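Local coordinates for protein paenibacillus xanthan lyase (Paenibacillus, PDB 6F2P) that cleaves the polysaccharide xanthan as a lyase, with a family 8 polysaccharide lyase architecture followed by further calcium-binding beta domains, at residues Ser687-Ser692 with Ile706-Ser711; Lys732-Val737 with Asp812-Gly817. All blocks are in the same frame, centred on the assembly; numbering follows the deposited sequence.

Interaction 1: Ser687-Ser692 with Ile706-Ser711; sequences SDFEIS and IDVNKS
Val708 stands between Phe689 and Ile691 with one methyl committed to each, a worked example of how a beta-branched residue on one sheet engages two alternate residues of the sheet it faces. Its CG1, anti to the backbone N (chi1 177°), meets the outer part of the Phe689 ring: CE1 and CZ are equally close, with Phe689 CE1 3.8 Å from Val708 CG1. The methyl approaches the ring obliquely, the Phe689 and Val708 side chains pointing at each other across the gap. Val708 CG2, on the other branch, lies 3.7 Å from Ile691 CD1, where the Ile691 and Val708 side chains run alongside one another in opposite senses. The Phe689 ring also has a neighbour on its own strand, Ile691 CG1, set at its edge and in its plane, so the aromatic group is bounded from within its sheet as well as from across.

Strands 688-694 and 703-708 belong to the two facing sheets of the family 8 C-terminal beta-sandwich. Ile691 and Val708 have their CA atoms 8.9 Å apart, and the contact is made entirely by side chains. The backbone of 687-692 is hydrogen-bonded to strands 678-684 and 744-750, and side chains of 678-684 help to bury Phe689 and Ile691.

Beyond Val708 the strand ends in an inverse gamma turn centred on Asn709, in which Lys710 N bonds to Val708 O at 2.7 Å. The aliphatic part of Lys710, which closes the turn, reaches back toward the ring, its CD 4.3 Å from Phe689 CD2, while its ammonium group has a long, weak ion pair with Glu684.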
loop_
_atom_site.group_PDB
_atom_site.type_symbol
_atom_site.label_atom_id
_atom_site.label_comp_id
_atom_site.label_asym_id
_atom_site.label_seq_id
_atom_site.Cartn_x
_atom_site.Cartn_y
_atom_site.Cartn_z
ATOM N N SER A 687 2.728 -22.775 20.820
ATOM C CA SER A 687 4.172 -22.864 20.623
ATOM C C SER A 687 4.858 -21.597 20.089
ATOM O O SER A 687 6.077 -21.474 20.172
ATOM C CB SER A 687 4.501 -24.046 19.713
ATOM O OG SER A 687 4.010 -23.825 18.402
ATOM N N ASP A 688 4.099 -20.658 19.538
ATOM C CA ASP A 688 4.732 -19.480 18.945
ATOM C C ASP A 688 3.847 -18.245 18.873
ATOM O O ASP A 688 2.632 -18.298 19.088
ATOM C CB ASP A 688 5.286 -19.804 17.555
ATOM C CG ASP A 688 4.259 -20.466 16.649
ATOM O OD1 ASP A 688 3.147 -19.917 16.490
ATOM O OD2 ASP A 688 4.564 -21.542 16.096
ATOM N N PHE A 689 4.479 -17.127 18.553
ATOM C CA PHE A 689 3.797 -15.853 18.476
ATOM C C PHE A 689 4.348 -15.101 17.279
ATOM O O PHE A 689 5.551 -14.835 17.203
ATOM C CB PHE A 689 4.048 -15.057 19.747
ATOM C CG PHE A 689 3.083 -13.951 19.960
ATOM C CD1 PHE A 689 3.196 -12.771 19.248
ATOM C CD2 PHE A 689 2.062 -14.080 20.882
ATOM C CE1 PHE A 689 2.292 -11.741 19.446
ATOM C CE2 PHE A 689 1.160 -13.062 21.084
ATOM C CZ PHE A 689 1.275 -11.889 20.368
ATOM N N GLU A 690 3.473 -14.765 16.336
ATOM C CA GLU A 690 3.910 -14.081 15.129
ATOM C C GLU A 690 3.322 -12.677 15.030
ATOM O O GLU A 690 2.160 -12.446 15.377
ATOM C CB GLU A 690 3.556 -14.907 13.900
ATOM C CG GLU A 690 3.899 -14.226 12.604
ATOM C CD GLU A 690 3.451 -15.015 11.393
ATOM O OE1 GLU A 690 2.748 -16.032 11.561
ATOM O OE2 GLU A 690 3.811 -14.610 10.271
ATOM N N ILE A 691 4.137 -11.738 14.569
ATOM C CA ILE A 691 3.695 -10.361 14.402
ATOM C C ILE A 691 3.969 -9.840 12.991
ATOM O O ILE A 691 5.057 -10.027 12.444
ATOM C CB ILE A 691 4.374 -9.437 15.414
ATOM C CG1 ILE A 691 4.068 -9.897 16.836
ATOM C CG2 ILE A 691 3.916 -7.994 15.210
ATOM C CD1 ILE A 691 5.294 -10.268 17.628
ATOM N N SER A 692 2.971 -9.197 12.399
ATOM C CA SER A 692 3.135 -8.581 11.088
ATOM C C SER A 692 2.997 -7.070 11.211
ATOM O O SER A 692 2.045 -6.577 11.821
ATOM C CB SER A 692 2.101 -9.121 10.108
ATOM O OG SER A 692 2.330 -8.632 8.797
ATOM N N ILE A 706 8.331 -1.871 18.162
ATOM C CA ILE A 706 7.172 -2.605 18.631
ATOM C C ILE A 706 7.521 -3.390 19.904
ATOM O O ILE A 706 8.547 -4.079 19.966
ATOM C CB ILE A 706 6.683 -3.587 17.549
ATOM C CG1 ILE A 706 6.258 -2.833 16.275
ATOM C CG2 ILE A 706 5.567 -4.482 18.083
ATOM C CD1 ILE A 706 4.922 -2.130 16.351
ATOM N N ASP A 707 6.680 -3.269 20.926
ATOM C CA ASP A 707 6.787 -4.139 22.091
ATOM C C ASP A 707 5.593 -5.071 22.108
ATOM O O ASP A 707 4.479 -4.671 21.760
ATOM C CB ASP A 707 6.826 -3.330 23.388
ATOM C CG ASP A 707 8.113 -2.526 23.546
ATOM O OD1 ASP A 707 9.117 -2.868 22.886
ATOM O OD2 ASP A 707 8.123 -1.553 24.337
ATOM N N VAL A 708 5.821 -6.321 22.491
ATOM C CA VAL A 708 4.719 -7.240 22.726
ATOM C C VAL A 708 4.785 -7.763 24.157
ATOM O O VAL A 708 5.753 -8.406 24.551
ATOM C CB VAL A 708 4.708 -8.404 21.725
ATOM C CG1 VAL A 708 3.599 -9.375 22.057
ATOM C CG2 VAL A 708 4.538 -7.880 20.322
ATOM N N ASN A 709 3.740 -7.473 24.925
ATOM C CA ASN A 709 3.704 -7.734 26.356
ATOM C C ASN A 709 3.548 -9.216 26.687
ATOM O O ASN A 709 2.556 -9.630 27.291
ATOM C CB ASN A 709 2.570 -6.928 26.993
ATOM C CG ASN A 709 2.767 -6.726 28.478
ATOM O OD1 ASN A 709 3.737 -7.205 29.044
ATOM N ND2 ASN A 709 1.851 -6.002 29.115
ATOM N N LYS A 710 4.536 -10.008 26.287
ATOM C CA LYS A 710 4.544 -11.440 26.563
ATOM C C LYS A 710 5.951 -11.993 26.421
ATOM O O LYS A 710 6.742 -11.517 25.606
ATOM C CB LYS A 710 3.601 -12.195 25.631
ATOM C CG LYS A 710 3.303 -13.583 26.111
ATOM C CD LYS A 710 2.536 -14.408 25.102
ATOM C CE LYS A 710 1.431 -15.181 25.800
ATOM N NZ LYS A 710 0.352 -14.252 26.280
ATOM N N SER A 711 6.255 -13.006 27.220
ATOM C CA SER A 711 7.582 -13.596 27.251
ATOM C C SER A 711 7.759 -14.598 26.123
ATOM O O SER A 711 6.901 -15.450 25.905
ATOM C CB SER A 711 7.807 -14.288 28.597
ATOM O OG SER A 711 9.120 -14.807 28.685
#

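Interaction 2: Lys732-Val737 with Asp812-Gly817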
loop_
_atom_site.group_PDB
_atom_site.type_symbol
_atom_site.label_atom_id
_atom_site.label_comp_id
_atom_site.label_asym_id
_atom_site.label_seq_id
_atom_site.Cartn_x
_atom_site.Cartn_y
_atom_site.Cartn_z
ATOM N N LYS A 732 10.526 -7.655 22.269
ATOM C CA LYS A 732 10.839 -6.317 21.787
ATOM C C LYS A 732 11.565 -6.407 20.461
ATOM O O LYS A 732 12.504 -7.182 20.325
ATOM C CB LYS A 732 11.706 -5.553 22.795
ATOM C CG LYS A 732 10.977 -5.147 24.065
ATOM C CD LYS A 732 11.822 -4.212 24.937
ATOM C CE LYS A 732 10.987 -3.643 26.083
ATOM N NZ LYS A 732 11.760 -2.782 27.021
ATOM N N PHE A 733 11.127 -5.623 19.480
ATOM C CA PHE A 733 11.858 -5.528 18.221
ATOM C C PHE A 733 11.635 -4.196 17.536
ATOM O O PHE A 733 10.842 -3.385 18.007
ATOM C CB PHE A 733 11.509 -6.685 17.281
ATOM C CG PHE A 733 10.081 -6.696 16.808
ATOM C CD1 PHE A 733 9.074 -7.232 17.601
ATOM C CD2 PHE A 733 9.749 -6.209 15.549
ATOM C CE1 PHE A 733 7.752 -7.259 17.154
ATOM C CE2 PHE A 733 8.428 -6.231 15.095
ATOM C CZ PHE A 733 7.432 -6.753 15.899
ATOM N N LYS A 734 12.355 -3.965 16.439
ATOM C CA LYS A 734 12.141 -2.776 15.615
ATOM C C LYS A 734 12.158 -3.169 14.149
ATOM O O LYS A 734 12.728 -4.192 13.790
ATOM C CB LYS A 734 13.195 -1.697 15.889
ATOM C CG LYS A 734 14.609 -2.098 15.517
ATOM C CD LYS A 734 15.646 -1.068 15.962
ATOM C CE LYS A 734 17.046 -1.545 15.602
ATOM N NZ LYS A 734 18.113 -0.619 16.055
ATOM N N VAL A 735 11.520 -2.352 13.315
ATOM C CA VAL A 735 11.466 -2.568 11.877
ATOM C C VAL A 735 12.031 -1.346 11.177
ATOM O O VAL A 735 11.655 -0.222 11.509
ATOM C CB VAL A 735 10.017 -2.694 11.390
ATOM C CG1 VAL A 735 9.981 -3.157 9.937
ATOM C CG2 VAL A 735 9.223 -3.635 12.286
ATOM N N ASN A 736 12.934 -1.552 10.222
ATOM C CA ASN A 736 13.390 -0.457 9.376
ATOM C C ASN A 736 12.485 -0.377 8.151
ATOM O O ASN A 736 12.579 -1.202 7.243
ATOM C CB ASN A 736 14.839 -0.669 8.953
ATOM C CG ASN A 736 15.433 0.549 8.263
ATOM O OD1 ASN A 736 14.717 1.365 7.671
ATOM N ND2 ASN A 736 16.756 0.672 8.326
ATOM N N VAL A 737 11.607 0.618 8.120
ATOM C CA VAL A 737 10.574 0.661 7.092
ATOM C C VAL A 737 10.881 1.642 5.976
ATOM O O VAL A 737 9.984 2.018 5.236
ATOM C CB VAL A 737 9.190 1.015 7.688
ATOM C CG1 VAL A 737 8.686 -0.113 8.573
ATOM C CG2 VAL A 737 9.264 2.323 8.473
ATOM N N ASP A 812 18.494 6.510 14.093
ATOM C CA ASP A 812 17.989 5.563 15.076
ATOM C C ASP A 812 18.751 5.711 16.400
ATOM O O ASP A 812 19.890 5.258 16.522
ATOM C CB ASP A 812 18.118 4.133 14.547
ATOM C CG ASP A 812 17.395 3.121 15.415
ATOM O OD1 ASP A 812 16.882 3.509 16.492
ATOM O OD2 ASP A 812 17.347 1.933 15.023
ATOM N N VAL A 813 18.124 6.352 17.383
ATOM C CA VAL A 813 18.721 6.491 18.707
ATOM C C VAL A 813 18.324 5.284 19.555
ATOM O O VAL A 813 17.221 5.228 20.110
ATOM C CB VAL A 813 18.281 7.798 19.390
ATOM C CG1 VAL A 813 18.917 7.930 20.781
ATOM C CG2 VAL A 813 18.631 8.994 18.510
ATOM N N THR A 814 19.240 4.325 19.655
ATOM C CA THR A 814 18.927 2.995 20.175
ATOM C C THR A 814 18.907 2.884 21.694
ATOM O O THR A 814 18.466 1.870 22.235
ATOM C CB THR A 814 19.920 1.963 19.638
ATOM O OG1 THR A 814 21.227 2.258 20.145
ATOM C CG2 THR A 814 19.946 2.000 18.110
ATOM N N GLN A 815 19.400 3.914 22.378
ATOM C CA GLN A 815 19.419 3.936 23.840
ATOM C C GLN A 815 18.919 5.280 24.332
ATOM O O GLN A 815 19.506 6.315 24.016
ATOM C CB GLN A 815 20.834 3.692 24.384
ATOM C CG GLN A 815 21.414 2.340 24.027
ATOM C CD GLN A 815 20.603 1.199 24.614
ATOM O OE1 GLN A 815 19.964 1.348 25.656
ATOM N NE2 GLN A 815 20.630 0.052 23.949
ATOM N N PRO A 816 17.835 5.274 25.115
ATOM C CA PRO A 816 17.326 6.529 25.672
ATOM C C PRO A 816 18.380 7.184 26.550
ATOM O O PRO A 816 19.131 6.484 27.223
ATOM C CB PRO A 816 16.133 6.077 26.522
ATOM C CG PRO A 816 16.396 4.638 26.819
ATOM C CD PRO A 816 17.102 4.100 25.618
ATOM N N GLY A 817 18.439 8.509 26.527
ATOM C CA GLY A 817 19.350 9.250 27.370
ATOM C C GLY A 817 19.448 10.691 26.920
ATOM O O GLY A 817 18.825 11.086 25.934
#
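Lys734 and Asp812 extend to meet each other and form a salt bridge, with Lys734 NZ donating a hydrogen bond to Asp812 OD2 over 2.9 Å. The ammonium group meets this oxygen from above the carboxylate plane, 35° out of it. Lys734 begins with CG between its backbone N and carbonyl carbon (chi1 64°) and then runs fully extended, which carries the charge well away from its strand. The second carboxylate oxygen is satisfied separately: Asp812 OD1 is hydrogen-bonded to the hydroxyl of Tyr705, a residue whose side chain also packs against Lys734.

The pair joins two consecutive beta domains. Lys734 and Tyr705 lie on adjacent strands of the lyase C-terminal beta-sandwich, whereas Asp812 lies next to the end of strand 806-813 of the next, calcium-binding domain, so one carboxylate takes two partners from the neighbouring domain.

Thr814 adds an apolar neighbour, its CG2 methyl lying 3.8 Å from Lys734 NZ, while its OG1 is hydrogen-bonded to the carbonyl of Ile762. That same carbonyl accepts Gln815 NE2. Two tyrosine hydroxyls serve backbone oxygens nearby, Tyr768 that of Asp812 and Tyr819 that of Gln815.

Interactions 1 and 2 lie about 17 Å apart, centre to centre, and are connected through neighbouring strands 703-708 and 731-736 of one sheet. Ile706 N and Phe733 O, 2.9 Å apart, probably form a hydrogen bond between these strands. Phe733 also extends the apolar interior of interaction 1, its CZ 3.8 Å from Ile691 CG2, while the next residue along, Lys734, carries the salt bridge of interaction 2. Alternation along one strand thus serves the inside of a sandwich and a domain boundary in turn. In family 8 lyases the catalytic cleft is formed chiefly by the helical and super-sandwich domains; both contacts belong to the beta domains that follow.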